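Local coordinates for SRPBCC family protein (Bacillus thuringiensis serovar konkukian, PDB 3F08) that is of unknown function but belongs to the SRPBCC (Bet v 1-like) family, and so probably binds a hydrophobic ligand or lipid between its long helix and curved sheet, at residues 25-28 and 29-33; 72-75 and 76-79; 110-114 and 115-119. The protein carries 5 engineered substitutions. All coordinates share one frame; numbering follows the deposited sequence.

Contact 1: 25-28 and 29-33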
loop_
_atom_site.group_PDB
_atom_site.type_symbol
_atom_site.label_atom_id
_atom_site.label_comp_id
_atom_site.label_asym_id
_atom_site.label_seq_id
_atom_site.Cartn_x
_atom_site.Cartn_y
_atom_site.Cartn_z
ATOM N N ASN B 25 2.920 -7.536 -3.472
ATOM C CA ASN B 25 3.901 -8.241 -4.299
ATOM C C ASN B 25 3.933 -9.739 -4.008
ATOM O O ASN B 25 4.818 -10.449 -4.482
ATOM C CB ASN B 25 5.309 -7.683 -4.069
ATOM C CG ASN B 25 6.261 -8.041 -5.197
ATOM O OD1 ASN B 25 7.333 -8.613 -4.978
ATOM N ND2 ASN B 25 5.868 -7.704 -6.415
ATOM N N SER B 26 2.953 -10.228 -3.258
ATOM C CA SER B 26 2.947 -11.637 -2.881
ATOM C C SER B 26 2.154 -12.642 -3.718
ATOM O O SER B 26 2.047 -13.802 -3.335
ATOM C CB SER B 26 2.524 -11.757 -1.414
ATOM O OG SER B 26 3.406 -11.004 -0.599
ATOM N N LEU B 27 1.618 -12.225 -4.858
ATOM C CA LEU B 27 0.849 -13.156 -5.683
ATOM C C LEU B 27 1.546 -14.487 -5.968
ATOM O O LEU B 27 0.896 -15.530 -6.018
ATOM C CB LEU B 27 0.444 -12.502 -7.008
ATOM C CG LEU B 27 -0.606 -11.385 -6.909
ATOM C CD1 LEU B 27 -0.940 -10.877 -8.300
ATOM C CD2 LEU B 27 -1.868 -11.903 -6.210
ATOM N N PRO B 28 2.872 -14.472 -6.184
ATOM C CA PRO B 28 3.502 -15.770 -6.452
ATOM C C PRO B 28 3.543 -16.709 -5.253
ATOM O O PRO B 28 3.847 -17.896 -5.401
ATOM C CB PRO B 28 4.896 -15.398 -6.987
ATOM C CG PRO B 28 5.110 -13.994 -6.542
ATOM C CD PRO B 28 3.747 -13.360 -6.590
ATOM N N ASP B 29 3.220 -16.191 -4.070
ATOM C CA ASP B 29 3.194 -17.031 -2.879
ATOM C C ASP B 29 1.914 -17.866 -2.842
ATOM O O ASP B 29 1.784 -18.761 -2.012
ATOM C CB ASP B 29 3.268 -16.198 -1.596
ATOM C CG ASP B 29 4.627 -15.573 -1.377
ATOM O OD1 ASP B 29 5.616 -16.102 -1.919
ATOM O OD2 ASP B 29 4.705 -14.562 -0.645
ATOM N N TRP B 30 0.954 -17.569 -3.715
ATOM C CA TRP B 30 -0.281 -18.346 -3.722
ATOM C C TRP B 30 -0.904 -18.574 -5.092
ATOM O O TRP B 30 -1.888 -19.298 -5.212
ATOM C CB TRP B 30 -1.321 -17.731 -2.772
ATOM C CG TRP B 30 -1.659 -16.282 -3.007
ATOM C CD1 TRP B 30 -0.898 -15.200 -2.686
ATOM C CD2 TRP B 30 -2.883 -15.769 -3.546
ATOM N NE1 TRP B 30 -1.574 -14.041 -2.983
ATOM C CE2 TRP B 30 -2.796 -14.364 -3.512
ATOM C CE3 TRP B 30 -4.050 -16.365 -4.053
ATOM C CZ2 TRP B 30 -3.835 -13.537 -3.965
ATOM C CZ3 TRP B 30 -5.082 -15.545 -4.502
ATOM C CH2 TRP B 30 -4.966 -14.144 -4.454
ATOM N N LEU B 31 -0.322 -17.966 -6.122
ATOM C CA LEU B 31 -0.796 -18.118 -7.498
ATOM C C LEU B 31 0.321 -18.792 -8.299
ATOM O O LEU B 31 1.316 -18.160 -8.648
ATOM C CB LEU B 31 -1.109 -16.746 -8.100
ATOM C CG LEU B 31 -2.549 -16.369 -8.453
ATOM C CD1 LEU B 31 -3.478 -16.750 -7.329
ATOM C CD2 LEU B 31 -2.630 -14.872 -8.732
ATOM N N PRO B 32 0.169 -20.090 -8.594
ATOM C CA PRO B 32 1.162 -20.866 -9.351
ATOM C C PRO B 32 1.490 -20.354 -10.756
ATOM O O PRO B 32 2.623 -20.486 -11.214
ATOM C CB PRO B 32 0.548 -22.268 -9.382
ATOM C CG PRO B 32 -0.214 -22.326 -8.079
ATOM C CD PRO B 32 -0.895 -20.968 -8.079
ATOM N N TYR B 33 0.510 -19.775 -11.437
ATOM C CA TYR B 33 0.732 -19.285 -12.791
ATOM C C TYR B 33 1.387 -17.911 -12.871
ATOM O O TYR B 33 1.545 -17.353 -13.956
ATOM C CB TYR B 33 -0.585 -19.304 -13.563
ATOM C CG TYR B 33 -1.787 -19.023 -12.698
ATOM C CD1 TYR B 33 -2.255 -17.723 -12.516
ATOM C CD2 TYR B 33 -2.466 -20.063 -12.064
ATOM C CE1 TYR B 33 -3.379 -17.467 -11.727
ATOM C CE2 TYR B 33 -3.586 -19.819 -11.275
ATOM C CZ TYR B 33 -4.040 -18.523 -11.112
ATOM O OH TYR B 33 -5.176 -18.284 -10.370
HETATM O O HOH W 1 6.382 -11.623 -1.287
HETATM O O HOH W 2 4.141 -19.051 -7.879
HETATM O O HOH W 3 6.911 -18.184 -3.881
#
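Leu27 and Trp30 make the tight half of this turn. Leu27 CD2 reaches the benzo part of the indole, 3.4 Å from Trp30 CZ2, and also lies 4.0 Å from Leu31 CD2. Trp30 holds its CG between backbone N and carbonyl carbon (chi1 55°), which swings the indole back along the chain, so that Leu27 O comes over one of its faces. Leu31 CD1 sits over a face too, offset toward the rim. The backbone winds through two overlapping turns: Asp29 N donates to Ser26 O at 2.8 Å and Trp30 N to Leu27 O at 3.1 Å. Leu27 O accepts a second bond, from Leu31 N at 2.7 Å, which arrives almost in line with the carbonyl.

Around the exposed Asp29 the contact is looser and holds water. No direct bond joins the side chains of Ser26, which packs on Gly42 of the second subunit, and Asp29; their CB and OD2 come to 3.6 Å. A water links Ser26 OG to Asp29 OD2, its bond to the carboxylate being weak. Another water donates to Asp29 OD1 at 3.1 Å and, weakly, to Pro28 O.

Trp30 also packs on Leu20 and Ile21 of helix 14-21 and on Leu132 of helix 114-137, while Leu27 rests on Arg46 and Leu48 of strand 45-49. The loop thus fills a place between helices and sheet of the helix-grip fold. Its chemistry is two-sided: main-chain bonds set the turn's shape and apolar side chains seat it, while the carboxylate of Asp29 is met by water.

Contact 2: 72-75 and 76-79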
loop_
_atom_site.group_PDB
_atom_site.type_symbol
_atom_site.label_atom_id
_atom_site.label_comp_id
_atom_site.label_asym_id
_atom_site.label_seq_id
_atom_site.Cartn_x
_atom_site.Cartn_y
_atom_site.Cartn_z
ATOM N N TYR B 72 -6.790 -2.570 -6.624
ATOM C CA TYR B 72 -5.820 -2.263 -7.649
ATOM C C TYR B 72 -6.477 -2.022 -8.992
ATOM O O TYR B 72 -7.623 -2.419 -9.229
ATOM C CB TYR B 72 -4.810 -3.402 -7.761
ATOM C CG TYR B 72 -5.411 -4.721 -8.189
ATOM C CD1 TYR B 72 -5.499 -5.068 -9.536
ATOM C CD2 TYR B 72 -5.865 -5.637 -7.243
ATOM C CE1 TYR B 72 -6.020 -6.305 -9.932
ATOM C CE2 TYR B 72 -6.389 -6.874 -7.624
ATOM C CZ TYR B 72 -6.462 -7.202 -8.970
ATOM O OH TYR B 72 -6.977 -8.427 -9.337
ATOM N N SER B 73 -5.734 -1.356 -9.866
ATOM C CA SER B 73 -6.201 -1.053 -11.203
ATOM C C SER B 73 -5.198 -1.672 -12.159
ATOM O O SER B 73 -4.109 -2.067 -11.754
ATOM C CB SER B 73 -6.286 0.468 -11.402
ATOM O OG SER B 73 -5.043 1.104 -11.147
ATOM N N ILE B 74 -5.559 -1.776 -13.428
ATOM C CA ILE B 74 -4.640 -2.356 -14.388
ATOM C C ILE B 74 -4.020 -1.287 -15.269
ATOM O O ILE B 74 -4.714 -0.472 -15.870
ATOM C CB ILE B 74 -5.336 -3.426 -15.248
ATOM C CG1 ILE B 74 -5.394 -4.747 -14.465
ATOM C CG2 ILE B 74 -4.598 -3.602 -16.568
ATOM C CD1 ILE B 74 -6.034 -5.891 -15.222
HETATM N N MSE B 75 -2.695 -1.302 -15.331
HETATM C CA MSE B 75 -1.946 -0.341 -16.125
HETATM C C MSE B 75 -1.601 -0.939 -17.490
HETATM O O MSE B 75 -1.711 -0.264 -18.515
HETATM C CB MSE B 75 -0.676 0.039 -15.364
HETATM C CG MSE B 75 -0.110 1.405 -15.694
HETATM SE SE MSE B 75 0.697 2.171 -14.105
HETATM C CE MSE B 75 -0.724 3.387 -13.578
ATOM N N ASN B 76 -1.200 -2.207 -17.490
ATOM C CA ASN B 76 -0.830 -2.919 -18.710
ATOM C C ASN B 76 -1.255 -4.386 -18.651
ATOM O O ASN B 76 -0.710 -5.161 -17.863
ATOM C CB ASN B 76 0.684 -2.832 -18.929
ATOM C CG ASN B 76 1.128 -1.457 -19.401
ATOM O OD1 ASN B 76 0.978 -1.113 -20.575
ATOM N ND2 ASN B 76 1.662 -0.657 -18.484
ATOM N N ALA B 77 -2.231 -4.758 -19.480
ATOM C CA ALA B 77 -2.718 -6.135 -19.510
ATOM C C ALA B 77 -3.444 -6.486 -20.806
ATOM O O ALA B 77 -3.961 -5.613 -21.504
ATOM C CB ALA B 77 -3.637 -6.389 -18.327
ATOM N N PRO B 78 -3.494 -7.786 -21.139
ATOM C CA PRO B 78 -4.157 -8.262 -22.356
ATOM C C PRO B 78 -5.630 -8.619 -22.181
ATOM O O PRO B 78 -6.128 -9.525 -22.842
ATOM C CB PRO B 78 -3.321 -9.478 -22.733
ATOM C CG PRO B 78 -3.065 -10.082 -21.387
ATOM C CD PRO B 78 -2.705 -8.870 -20.524
ATOM N N PHE B 79 -6.326 -7.916 -21.295
ATOM C CA PHE B 79 -7.742 -8.200 -21.074
ATOM C C PHE B 79 -8.598 -7.140 -21.753
ATOM O O PHE B 79 -8.290 -5.952 -21.685
ATOM C CB PHE B 79 -8.037 -8.247 -19.577
ATOM C CG PHE B 79 -7.167 -9.210 -18.825
ATOM C CD1 PHE B 79 -7.026 -10.531 -19.262
ATOM C CD2 PHE B 79 -6.469 -8.802 -17.690
ATOM C CE1 PHE B 79 -6.200 -11.433 -18.580
ATOM C CE2 PHE B 79 -5.640 -9.691 -16.996
ATOM C CZ PHE B 79 -5.502 -11.011 -17.442
#
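Ile74, on strand 69-74, turns its side chain toward Ala77 and Phe79 as the chain bends round. Its CB points to the inside of the bend and serves as the fork for two branches. The short one, CG2, is anti to the backbone N and runs against Ala77 CB at 3.4 Å, closer than usual for two methyl groups; Asn76 N lies 3.8 Å from the same Ile74 CG2. The longer branch leaves through CG1 with chi2 fully extended (-179°), carrying Ile74 CD1 past Ala77 CB at 4.0 Å. The chain turns a corner at Met75, where Met75, a selenomethionine, and Asn76 both face Ile57 of strand 55-64 in a classic beta bulge, each bonded to it through the backbone. At the tip, Ile74 CD1 meets Phe79 CD2 at 3.8 Å, in the plane of the ring and at its edge, the two side chains crossing at about a right angle. No hydrogen bond joins residues 72-75 to 76-79. Beyond the bend, Ile74 also packs on Tyr84 of strand 81-92, the next strand of the sheet.

Contact 3: 110-114 and 115-119. Engineered in segment 110-114: Ala111 (natural residue Glu).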
loop_
_atom_site.group_PDB
_atom_site.type_symbol
_atom_site.label_atom_id
_atom_site.label_comp_id
_atom_site.label_asym_id
_atom_site.label_seq_id
_atom_site.Cartn_x
_atom_site.Cartn_y
_atom_site.Cartn_z
ATOM N N VAL B 110 -14.512 -3.845 -23.584
ATOM C CA VAL B 110 -14.022 -3.224 -24.807
ATOM C C VAL B 110 -13.853 -4.283 -25.888
ATOM O O VAL B 110 -13.029 -5.182 -25.747
ATOM C CB VAL B 110 -12.651 -2.529 -24.593
ATOM C CG1 VAL B 110 -12.135 -1.977 -25.918
ATOM C CG2 VAL B 110 -12.785 -1.412 -23.574
ATOM N N ALA B 111 -14.643 -4.177 -26.954
ATOM C CA ALA B 111 -14.573 -5.113 -28.075
ATOM C C ALA B 111 -15.192 -6.490 -27.808
ATOM O O ALA B 111 -15.075 -7.386 -28.637
ATOM C CB ALA B 111 -13.124 -5.274 -28.532
ATOM N N VAL B 112 -15.828 -6.657 -26.650
ATOM C CA VAL B 112 -16.496 -7.910 -26.294
ATOM C C VAL B 112 -17.777 -7.534 -25.559
ATOM O O VAL B 112 -17.930 -6.395 -25.130
ATOM C CB VAL B 112 -15.631 -8.802 -25.358
ATOM C CG1 VAL B 112 -14.357 -9.219 -26.067
ATOM C CG2 VAL B 112 -15.312 -8.063 -24.060
ATOM N N SER B 113 -18.701 -8.481 -25.418
ATOM C CA SER B 113 -19.959 -8.210 -24.722
ATOM C C SER B 113 -19.719 -8.089 -23.215
ATOM O O SER B 113 -18.697 -8.545 -22.709
ATOM C CB SER B 113 -20.958 -9.341 -24.977
ATOM O OG SER B 113 -20.485 -10.566 -24.436
ATOM N N ASP B 114 -20.652 -7.474 -22.495
ATOM C CA ASP B 114 -20.488 -7.355 -21.057
ATOM C C ASP B 114 -20.363 -8.757 -20.486
ATOM O O ASP B 114 -19.562 -9.003 -19.582
ATOM C CB ASP B 114 -21.690 -6.673 -20.402
ATOM C CG ASP B 114 -21.826 -5.223 -20.792
ATOM O OD1 ASP B 114 -22.638 -4.925 -21.690
ATOM O OD2 ASP B 114 -21.113 -4.385 -20.208
ATOM N N GLU B 115 -21.162 -9.673 -21.029
ATOM C CA GLU B 115 -21.180 -11.060 -20.575
ATOM C C GLU B 115 -19.841 -11.780 -20.727
ATOM O O GLU B 115 -19.470 -12.591 -19.883
ATOM C CB GLU B 115 -22.268 -11.851 -21.320
ATOM C CG GLU B 115 -23.714 -11.372 -21.098
ATOM C CD GLU B 115 -24.026 -10.032 -21.765
ATOM O OE1 GLU B 115 -23.305 -9.638 -22.700
ATOM O OE2 GLU B 115 -25.009 -9.377 -21.363
ATOM N N GLU B 116 -19.113 -11.495 -21.799
ATOM C CA GLU B 116 -17.826 -12.150 -22.004
ATOM C C GLU B 116 -16.747 -11.567 -21.086
ATOM O O GLU B 116 -15.880 -12.293 -20.601
ATOM C CB GLU B 116 -17.386 -12.023 -23.463
ATOM C CG GLU B 116 -16.319 -13.025 -23.857
ATOM C CD GLU B 116 -15.967 -12.958 -25.329
ATOM O OE1 GLU B 116 -16.902 -12.901 -26.163
ATOM O OE2 GLU B 116 -14.754 -12.973 -25.649
ATOM N N ALA B 117 -16.800 -10.259 -20.853
ATOM C CA ALA B 117 -15.817 -9.617 -19.989
ATOM C C ALA B 117 -16.047 -10.122 -18.574
ATOM O O ALA B 117 -15.106 -10.447 -17.849
ATOM C CB ALA B 117 -15.972 -8.102 -20.041
ATOM N N ILE B 118 -17.317 -10.195 -18.198
ATOM C CA ILE B 118 -17.712 -10.667 -16.885
ATOM C C ILE B 118 -17.263 -12.112 -16.657
ATOM O O ILE B 118 -16.702 -12.432 -15.610
ATOM C CB ILE B 118 -19.244 -10.543 -16.715
ATOM C CG1 ILE B 118 -19.608 -9.084 -16.430
ATOM C CG2 ILE B 118 -19.735 -11.476 -15.618
ATOM C CD1 ILE B 118 -21.093 -8.783 -16.562
ATOM N N ASN B 119 -17.501 -12.978 -17.639
ATOM C CA ASN B 119 -17.116 -14.385 -17.526
ATOM C C ASN B 119 -15.599 -14.544 -17.438
ATOM O O ASN B 119 -15.099 -15.394 -16.705
ATOM C CB ASN B 119 -17.658 -15.183 -18.721
ATOM C CG ASN B 119 -17.263 -16.650 -18.676
ATOM O OD1 ASN B 119 -17.436 -17.317 -17.658
ATOM N ND2 ASN B 119 -16.737 -17.158 -19.786
HETATM O O HOH W 4 -18.296 -10.863 -26.832
#
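The carboxylates of Glu115 and Glu116 meet the preceding loop in different ways. Over one face of the Glu116 carboxylate lies Val112, whose CG1 is 3.8 Å from Glu116 OE2; the two side chains cross at about a right angle. A water approaches from that same face, well out of the carboxylate plane, and donates to Glu116 OE1 at 2.6 Å. The Glu115 carboxylate is met at its edge instead: Ser113 CB lies nearly in its plane, 3.3 Å from Glu115 OE1, because the chain of Glu115 bends at chi2 (71°) and folds back toward the helix start.

Ser113 is the N-cap of helix 114-137. With OG held between the backbone N and the carbonyl carbon (chi1 64°), Ser113 OG accepts from Glu116 N at 3.1 Å. A full capping box would have the glutamate return a bond to Ser113 N. In its place the water just described bridges the gap, accepting from Ser113 N at 2.8 Å. Val112 and Ala117 stand just before the cap and in the first turn, the positions of a hydrophobic staple, with Val112 CG2 and Ala117 CB 4.1 Å apart. Regular helix bonding follows, Ala117 N to Ser113 O at 3.2 Å and Ile118 N to Asp114 O at 2.9 Å. Three acidic side chains at this amino end would probably gain from the helix dipole, though Asp114 and Glu115 presumably repel each other somewhat.

The cap joins strand 99-109 to the long C-terminal helix. Ala117 packs on Phe107 and Pro109 of that strand and on Val81 of strand 81-92; Ile118 also touches Phe107, and Val112 lies on Pro80.

All three contacts are local and follow in series along the chain, none enclosing or crossing another. Contact 1 shapes the loop between helix 14-21 and strand 36-40, where the chain passes from the short helix back to the sheet edge. Contact 2 begins the loop from strand 69-74 to strand 81-92, and contact 3 turns the end of strand 99-109 into helix 114-137. Contacts 1 and 3 lie on opposite sides of the chain's centre, their centres about 26 Å apart; contact 3 forms the start of the C-terminal helix, while contact 1 packs against it near its far end. Contact 2 lies about 15 Å, centre to centre, from contact 3; Pro80 and Val81 link its loop to the helix start.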